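Local coordinates for nucleoprotein (Rift Valley fever virus, PDB 3LYF) that encapsidates the viral genomic RNA, binding single-stranded nucleic acid with high affinity and oligomerising into rings that form the nucleocapsid, at residues I9-Q14 against M73-E78; R114-L119 against P147-M152. All blocks are in the same frame, centred on the assembly; numbering follows the deposited sequence.

Contact 1. Residues I9-Q14 against M73-E78; sequences IQFAAQ and MKMSKE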
ATOM      1  N   ILE A   9      -7.485   9.082  -2.740  1.00 17.30           N
ATOM      2  CA  ILE A   9      -7.430   9.546  -4.135  1.00 18.56           C
ATOM      3  C   ILE A   9      -8.273  10.802  -4.316  1.00 18.81           C
ATOM      4  O   ILE A   9      -7.813  11.777  -4.894  1.00 19.13           O
ATOM      5  CB  ILE A   9      -7.879   8.425  -5.123  1.00 18.47           C
ATOM      6  CG1 ILE A   9      -6.890   7.268  -5.107  1.00 18.69           C
ATOM      7  CG2 ILE A   9      -8.074   8.984  -6.596  1.00 19.63           C
ATOM      8  CD1 ILE A   9      -7.434   5.989  -5.771  1.00 19.37           C
ATOM      9  N   GLN A  10      -9.481  10.805  -3.762  1.00 20.24           N
ATOM     10  CA  GLN A  10     -10.364  11.982  -3.835  1.00 20.69           C
ATOM     11  C   GLN A  10      -9.661  13.201  -3.214  1.00 20.60           C
ATOM     12  O   GLN A  10      -9.801  14.319  -3.723  1.00 18.44           O
ATOM     13  CB  GLN A  10     -11.732  11.689  -3.155  1.00 20.96           C
ATOM     14  CG  GLN A  10     -12.697  12.872  -3.138  1.00 24.76           C
ATOM     15  CD  GLN A  10     -13.968  12.662  -2.300  1.00 25.74           C
ATOM     16  OE1 GLN A  10     -14.259  11.556  -1.817  1.00 28.22           O
ATOM     17  NE2 GLN A  10     -14.745  13.739  -2.153  1.00 26.49           N
ATOM     18  N   PHE A  11      -8.871  12.980  -2.151  1.00 19.57           N
ATOM     19  CA  PHE A  11      -8.205  14.089  -1.458  1.00 20.10           C
ATOM     20  C   PHE A  11      -6.742  14.400  -1.827  1.00 21.18           C
ATOM     21  O   PHE A  11      -6.126  15.282  -1.210  1.00 19.09           O
ATOM     22  CB  PHE A  11      -8.284  13.868   0.063  1.00 20.54           C
ATOM     23  CG  PHE A  11      -9.697  13.730   0.596  1.00 19.48           C
ATOM     24  CD1 PHE A  11     -10.707  14.558   0.160  1.00 20.72           C
ATOM     25  CD2 PHE A  11      -9.997  12.773   1.549  1.00 20.15           C
ATOM     26  CE1 PHE A  11     -12.007  14.420   0.665  1.00 24.12           C
ATOM     27  CE2 PHE A  11     -11.284  12.653   2.086  1.00 21.37           C
ATOM     28  CZ  PHE A  11     -12.286  13.457   1.634  1.00 21.09           C
ATOM     29  N   ALA A  12      -6.190  13.705  -2.829  1.00 21.79           N
ATOM     30  CA  ALA A  12      -4.808  13.927  -3.219  1.00 23.69           C
ATOM     31  C   ALA A  12      -4.667  15.304  -3.886  1.00 25.39           C
ATOM     32  O   ALA A  12      -5.611  15.809  -4.498  1.00 25.11           O
ATOM     33  CB  ALA A  12      -4.314  12.830  -4.168  1.00 23.29           C
ATOM     34  N   ALA A  13      -3.500  15.900  -3.698  1.00 27.71           N
ATOM     35  CA  ALA A  13      -3.126  17.134  -4.360  1.00 30.42           C
ATOM     36  C   ALA A  13      -2.832  16.812  -5.841  1.00 32.98           C
ATOM     37  O   ALA A  13      -2.305  15.752  -6.141  1.00 31.84           O
ATOM     38  CB  ALA A  13      -1.912  17.706  -3.694  1.00 29.79           C
ATOM     39  N   GLN A  14      -3.224  17.715  -6.739  1.00 36.75           N
ATOM     40  CA  GLN A  14      -2.866  17.640  -8.169  1.00 39.91           C
ATOM     41  C   GLN A  14      -1.333  17.588  -8.375  1.00 41.54           C
ATOM     42  O   GLN A  14      -0.836  16.821  -9.186  1.00 42.43           O
ATOM     43  CB  GLN A  14      -3.500  18.820  -8.920  1.00 40.66           C
ATOM     44  CG  GLN A  14      -5.054  18.732  -8.988  1.00 43.45           C
ATOM     45  CD  GLN A  14      -5.789  20.080  -8.889  1.00 46.88           C
ATOM     46  OE1 GLN A  14      -5.304  21.034  -8.266  1.00 49.63           O
ATOM     47  NE2 GLN A  14      -6.981  20.145  -9.488  1.00 47.01           N
ATOM     48  N   MET A  73      -6.597  23.812  -1.200  1.00 40.57           N
ATOM     49  CA  MET A  73      -6.058  24.609  -2.312  1.00 42.37           C
ATOM     50  C   MET A  73      -5.669  23.801  -3.560  1.00 42.26           C
ATOM     51  O   MET A  73      -6.025  24.182  -4.683  1.00 42.61           O
ATOM     52  CB  MET A  73      -4.890  25.479  -1.838  1.00 43.34           C
ATOM     53  CG  MET A  73      -5.326  26.616  -0.901  1.00 46.50           C
ATOM     54  SD  MET A  73      -3.958  27.621  -0.246  1.00 53.98           S
ATOM     55  CE  MET A  73      -4.800  28.606   1.007  1.00 52.22           C
ATOM     56  N   LYS A  74      -4.987  22.674  -3.391  1.00 42.05           N
ATOM     57  CA  LYS A  74      -4.535  21.918  -4.573  1.00 41.69           C
ATOM     58  C   LYS A  74      -5.363  20.653  -4.874  1.00 40.01           C
ATOM     59  O   LYS A  74      -4.935  19.793  -5.644  1.00 40.50           O
ATOM     60  CB  LYS A  74      -3.034  21.606  -4.457  1.00 42.56           C
ATOM     61  CG  LYS A  74      -2.130  22.844  -4.641  1.00 44.92           C
ATOM     62  CD  LYS A  74      -1.755  23.059  -6.121  1.00 47.58           C
ATOM     63  CE  LYS A  74      -1.110  24.428  -6.365  1.00 49.04           C
ATOM     64  NZ  LYS A  74      -2.123  25.495  -6.660  1.00 50.01           N
ATOM     65  N   MET A  75      -6.565  20.568  -4.315  1.00 37.89           N
ATOM     66  CA  MET A  75      -7.457  19.428  -4.548  1.00 36.09           C
ATOM     67  C   MET A  75      -8.286  19.543  -5.821  1.00 36.11           C
ATOM     68  O   MET A  75      -8.503  20.630  -6.343  1.00 35.63           O
ATOM     69  CB  MET A  75      -8.446  19.268  -3.381  1.00 34.98           C
ATOM     70  CG  MET A  75      -7.954  18.360  -2.293  1.00 32.10           C
ATOM     71  SD  MET A  75      -9.155  18.201  -0.939  1.00 27.01           S
ATOM     72  CE  MET A  75      -7.981  17.876   0.346  1.00 22.32           C
ATOM     73  N   SER A  76      -8.782  18.391  -6.261  1.00 36.17           N
ATOM     74  CA  SER A  76      -9.842  18.292  -7.248  1.00 36.34           C
ATOM     75  C   SER A  76     -11.074  19.045  -6.785  1.00 36.58           C
ATOM     76  O   SER A  76     -11.189  19.438  -5.605  1.00 36.50           O
ATOM     77  CB  SER A  76     -10.227  16.827  -7.448  1.00 36.90           C
ATOM     78  OG  SER A  76     -10.774  16.249  -6.254  1.00 36.61           O
ATOM     79  N   LYS A  77     -12.023  19.220  -7.697  1.00 36.12           N
ATOM     80  CA  LYS A  77     -13.219  19.983  -7.381  1.00 35.61           C
ATOM     81  C   LYS A  77     -14.086  19.205  -6.394  1.00 34.83           C
ATOM     82  O   LYS A  77     -14.590  19.787  -5.452  1.00 35.01           O
ATOM     83  CB  LYS A  77     -13.991  20.338  -8.653  1.00 36.03           C
ATOM     84  CG  LYS A  77     -15.087  21.384  -8.455  1.00 37.45           C
ATOM     85  CD  LYS A  77     -15.261  22.302  -9.688  1.00 38.62           C
ATOM     86  CE  LYS A  77     -16.556  23.144  -9.644  1.00 39.94           C
ATOM     87  NZ  LYS A  77     -17.809  22.388  -9.992  1.00 38.06           N
ATOM     88  N   GLU A  78     -14.224  17.895  -6.590  1.00 34.31           N
ATOM     89  CA  GLU A  78     -14.984  17.051  -5.676  1.00 34.43           C
ATOM     90  C   GLU A  78     -14.324  17.058  -4.285  1.00 33.30           C
ATOM     91  O   GLU A  78     -14.993  17.189  -3.257  1.00 32.72           O
ATOM     92  CB  GLU A  78     -15.053  15.614  -6.198  1.00 35.36           C
ATOM     93  CG  GLU A  78     -15.884  14.661  -5.303  1.00 37.82           C
ATOM     94  CD  GLU A  78     -15.774  13.180  -5.671  1.00 42.47           C
ATOM     95  OE1 GLU A  78     -14.843  12.766  -6.428  1.00 45.19           O
ATOM     96  OE2 GLU A  78     -16.628  12.415  -5.175  1.00 43.42           O
TER
HETATM   97  O   HOH W   1      -8.092  15.897  -5.136  1.00 38.93           O
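Gln14 and Lys74 join the two backbones directly. Gln14 N donates to Lys74 O at 2.9 Å, and the N-H...O angle of 172° makes the bond nearly straight. The same oxygen is also approached by Ala13 CA at 3.5 Å, a weaker CA-H...O contact.

A water makes the second polar link. It donates to Gln10 O and to Ala12 O, the latter at 2.6 Å, and accepts from Ser76 N at 2.8 Å. Three backbone groups are thus served by one molecule between the segments. Ser76 sits at the N-cap of helix 77-90, and its OG takes the N-H of Gly79.

Flat polar groups meet near Glu78. The Gln10 amide and the Glu78 carboxylate are stacked with their planes 23° apart. The side chains cross at about a right angle, and Gln10 NE2 lies 3.5 Å from Glu78 CG. Gln10 reaches there because CG is anti to its backbone N (chi1 178°) and the chain runs on extended.

The apolar part is Met75 against Phe11. Met75 CE touches Phe11 CB at 4.0 Å. Met75 SD lies 5.4 Å from the centroid of the Phe11 ring, an oblique Met-aromatic contact.

Ala12 packs on Ile9 of the second subunit, consistent with a role of residues 1-71 in oligomerization. Phe11 also packs on Leu60 of helix 50-63 and on Val83 of helix 77-90, and Met75 touches both residues. The contact thus ties the helix of residues 3-10 and the chain that follows it to the start of helix 77-90, beside helix 50-63.

Contact 2. Residues R114-L119 against P147-M152; sequences RTCQAL and PSFAGM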
ATOM      1  N   ARG A 114      -9.674   2.990  14.648  1.00 18.11           N
ATOM      2  CA  ARG A 114      -9.996   3.073  13.238  1.00 16.90           C
ATOM      3  C   ARG A 114      -8.773   3.575  12.494  1.00 16.50           C
ATOM      4  O   ARG A 114      -8.418   3.017  11.451  1.00 14.79           O
ATOM      5  CB  ARG A 114     -11.203   3.976  13.067  1.00 17.53           C
ATOM      6  CG  ARG A 114     -12.405   3.354  13.799  1.00 20.37           C
ATOM      7  CD  ARG A 114     -13.662   4.189  13.857  1.00 25.51           C
ATOM      8  NE  ARG A 114     -14.022   4.793  12.578  1.00 27.67           N
ATOM      9  CZ  ARG A 114     -15.086   5.579  12.421  1.00 30.46           C
ATOM     10  NH1 ARG A 114     -15.906   5.822  13.470  1.00 33.05           N
ATOM     11  NH2 ARG A 114     -15.346   6.126  11.238  1.00 24.72           N
ATOM     12  N   THR A 115      -8.134   4.624  13.032  1.00 14.46           N
ATOM     13  CA  THR A 115      -6.974   5.228  12.394  1.00 14.25           C
ATOM     14  C   THR A 115      -5.882   4.183  12.115  1.00 15.22           C
ATOM     15  O   THR A 115      -5.261   4.167  11.047  1.00 14.40           O
ATOM     16  CB  THR A 115      -6.417   6.378  13.276  1.00 14.39           C
ATOM     17  OG1 THR A 115      -7.458   7.338  13.446  1.00 13.17           O
ATOM     18  CG2 THR A 115      -5.201   7.088  12.654  1.00 10.61           C
ATOM     19  N   CYS A 116      -5.580   3.364  13.118  1.00 15.85           N
ATOM     20  CA  CYS A 116      -4.476   2.451  12.998  1.00 17.18           C
ATOM     21  C   CYS A 116      -4.828   1.325  12.055  1.00 17.74           C
ATOM     22  O   CYS A 116      -3.968   0.881  11.311  1.00 17.86           O
ATOM     23  CB  CYS A 116      -4.025   1.926  14.373  1.00 17.14           C
ATOM     24  SG  CYS A 116      -3.295   3.174  15.367  1.00 22.10           S
ATOM     25  N   GLN A 117      -6.088   0.877  12.039  1.00 19.06           N
ATOM     26  CA  GLN A 117      -6.501  -0.119  11.054  1.00 20.47           C
ATOM     27  C   GLN A 117      -6.429   0.427   9.620  1.00 20.19           C
ATOM     28  O   GLN A 117      -6.051  -0.308   8.699  1.00 20.45           O
ATOM     29  CB  GLN A 117      -7.904  -0.684  11.392  1.00 21.70           C
ATOM     30  CG  GLN A 117      -8.402  -1.796  10.490  1.00 25.50           C
ATOM     31  CD  GLN A 117      -7.408  -2.952  10.297  1.00 29.09           C
ATOM     32  OE1 GLN A 117      -6.824  -3.472  11.256  1.00 32.77           O
ATOM     33  NE2 GLN A 117      -7.213  -3.354   9.035  1.00 28.90           N
ATOM     34  N   ALA A 118      -6.689   1.723   9.429  1.00 18.82           N
ATOM     35  CA  ALA A 118      -6.544   2.334   8.106  1.00 18.45           C
ATOM     36  C   ALA A 118      -5.097   2.344   7.573  1.00 18.08           C
ATOM     37  O   ALA A 118      -4.882   2.396   6.345  1.00 17.57           O
ATOM     38  CB  ALA A 118      -7.093   3.771   8.113  1.00 18.69           C
ATOM     39  N   LEU A 119      -4.129   2.293   8.485  1.00 18.11           N
ATOM     40  CA  LEU A 119      -2.734   2.393   8.122  1.00 18.04           C
ATOM     41  C   LEU A 119      -2.266   1.210   7.290  1.00 18.74           C
ATOM     42  O   LEU A 119      -1.304   1.360   6.530  1.00 18.59           O
ATOM     43  CB  LEU A 119      -1.839   2.537   9.341  1.00 17.99           C
ATOM     44  CG  LEU A 119      -1.973   3.759  10.222  1.00 15.50           C
ATOM     45  CD1 LEU A 119      -1.143   3.487  11.435  1.00 14.95           C
ATOM     46  CD2 LEU A 119      -1.472   5.032   9.498  1.00 16.29           C
ATOM     47  N   PRO A 147       1.226   8.465  15.338  1.00 15.76           N
ATOM     48  CA  PRO A 147       1.336   8.758  16.771  1.00 15.83           C
ATOM     49  C   PRO A 147       0.168   8.283  17.645  1.00 16.45           C
ATOM     50  O   PRO A 147       0.390   7.962  18.841  1.00 16.86           O
ATOM     51  CB  PRO A 147       1.452  10.295  16.802  1.00 16.63           C
ATOM     52  CG  PRO A 147       2.129  10.605  15.444  1.00 17.16           C
ATOM     53  CD  PRO A 147       1.434   9.671  14.500  1.00 14.26           C
ATOM     54  N   SER A 148      -1.029   8.230  17.067  1.00 15.46           N
ATOM     55  CA  SER A 148      -2.242   7.779  17.771  1.00 16.45           C
ATOM     56  C   SER A 148      -2.229   6.321  18.153  1.00 15.85           C
ATOM     57  O   SER A 148      -3.025   5.930  18.992  1.00 13.60           O
ATOM     58  CB  SER A 148      -3.481   8.008  16.934  1.00 16.71           C
ATOM     59  OG  SER A 148      -3.570   7.090  15.873  1.00 19.61           O
ATOM     60  N   PHE A 149      -1.338   5.518  17.534  1.00 14.18           N
ATOM     61  CA  PHE A 149      -1.139   4.141  18.008  1.00 14.76           C
ATOM     62  C   PHE A 149      -0.847   4.064  19.535  1.00 15.19           C
ATOM     63  O   PHE A 149      -1.209   3.088  20.170  1.00 16.08           O
ATOM     64  CB  PHE A 149      -0.004   3.426  17.265  1.00 14.41           C
ATOM     65  CG  PHE A 149       0.384   2.120  17.901  1.00 12.29           C
ATOM     66  CD1 PHE A 149      -0.352   0.985  17.638  1.00 15.36           C
ATOM     67  CD2 PHE A 149       1.446   2.050  18.821  1.00 11.76           C
ATOM     68  CE1 PHE A 149      -0.048  -0.216  18.238  1.00 13.56           C
ATOM     69  CE2 PHE A 149       1.753   0.855  19.425  1.00 11.42           C
ATOM     70  CZ  PHE A 149       1.005  -0.280  19.116  1.00 13.56           C
ATOM     71  N   ALA A 150      -0.156   5.043  20.109  1.00 15.82           N
ATOM     72  CA  ALA A 150       0.120   5.021  21.585  1.00 16.34           C
ATOM     73  C   ALA A 150      -1.150   4.878  22.413  1.00 16.18           C
ATOM     74  O   ALA A 150      -1.131   4.347  23.522  1.00 17.29           O
ATOM     75  CB  ALA A 150       0.895   6.274  22.027  1.00 16.94           C
ATOM     76  N   GLY A 151      -2.261   5.340  21.885  1.00 15.11           N
ATOM     77  CA  GLY A 151      -3.534   5.212  22.576  1.00 16.64           C
ATOM     78  C   GLY A 151      -4.077   3.798  22.505  1.00 17.36           C
ATOM     79  O   GLY A 151      -5.128   3.533  23.094  1.00 17.92           O
ATOM     80  N   MET A 152      -3.409   2.896  21.763  1.00 17.10           N
ATOM     81  CA  MET A 152      -3.844   1.488  21.665  1.00 18.36           C
ATOM     82  C   MET A 152      -3.010   0.573  22.525  1.00 18.90           C
ATOM     83  O   MET A 152      -3.287  -0.632  22.606  1.00 18.70           O
ATOM     84  CB  MET A 152      -3.685   0.968  20.234  1.00 19.32           C
ATOM     85  CG  MET A 152      -4.593   1.565  19.218  1.00 18.41           C
ATOM     86  SD  MET A 152      -6.262   0.970  19.324  1.00 26.01           S
ATOM     87  CE  MET A 152      -7.005   2.107  20.488  1.00 17.54           C
TER
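Cys116 carries its SG anti to the carbonyl carbon (chi1 -68°), which directs the sulfur from helix 112-122 at the backbone of Phe149. In Phe149, CG is anti to the backbone N (chi1 169°). This carries the ring off to one side of the sulfur, which meets its edge, near the ring plane.

The closest approach of the thiol is 3.5 Å, from Cys116 SG to Phe149 CA. Phe149 CB lies 3.8 Å from Cys116 SG. Met152 CG borders the same sulfur more loosely, at 4.4 Å.

Beside this, Thr115 presents its methyl group to Ser148. The distance from Thr115 CG2 to Ser148 OG is 3.6 Å. The hydroxyls of this pair bond elsewhere: Thr115 OG1 to Ala108 O, Ser148 OG to His146 ND1.

The 3-10 segment 147-152 thus sets Ser148, Phe149 and Met152 against Thr115 and Cys116, with 161 Å² of surface buried in all. Phe149 also meets the ring of His169 in helix 159-180 and packs on Leu218 of helix 211-220. Every touching residue is buried.

The hydroxyls of Thr115 and Ser148 are used outside the pair, so the thiol and the methyl group meet the other segment by van der Waals packing.

How the contacts relate
Both segments of contact 1 precede those of contact 2 in the sequence. Their centres are 24 Å apart and their nearest atoms about 12 Å, so they do not touch. The centre of contact 1 is about 21 Å from the centre of the chain, that of contact 2 about 5 Å. Helix 50-63 adjoins both, through Leu60 at contact 1 and Ile58 and Leu62 at contact 2. Neither contact includes a known RNA-binding residue. The side chain of Lys74 is about 7 Å from that of RNA-binding Arg70; that of Ser148 is about 9 Å from that of RNA-binding Phe33 and about 8 Å from that of Ser105, which probably binds RNA. Contact 1 alone meets the second subunit: Ile9 packs on its Trp125, a residue important for dimerization.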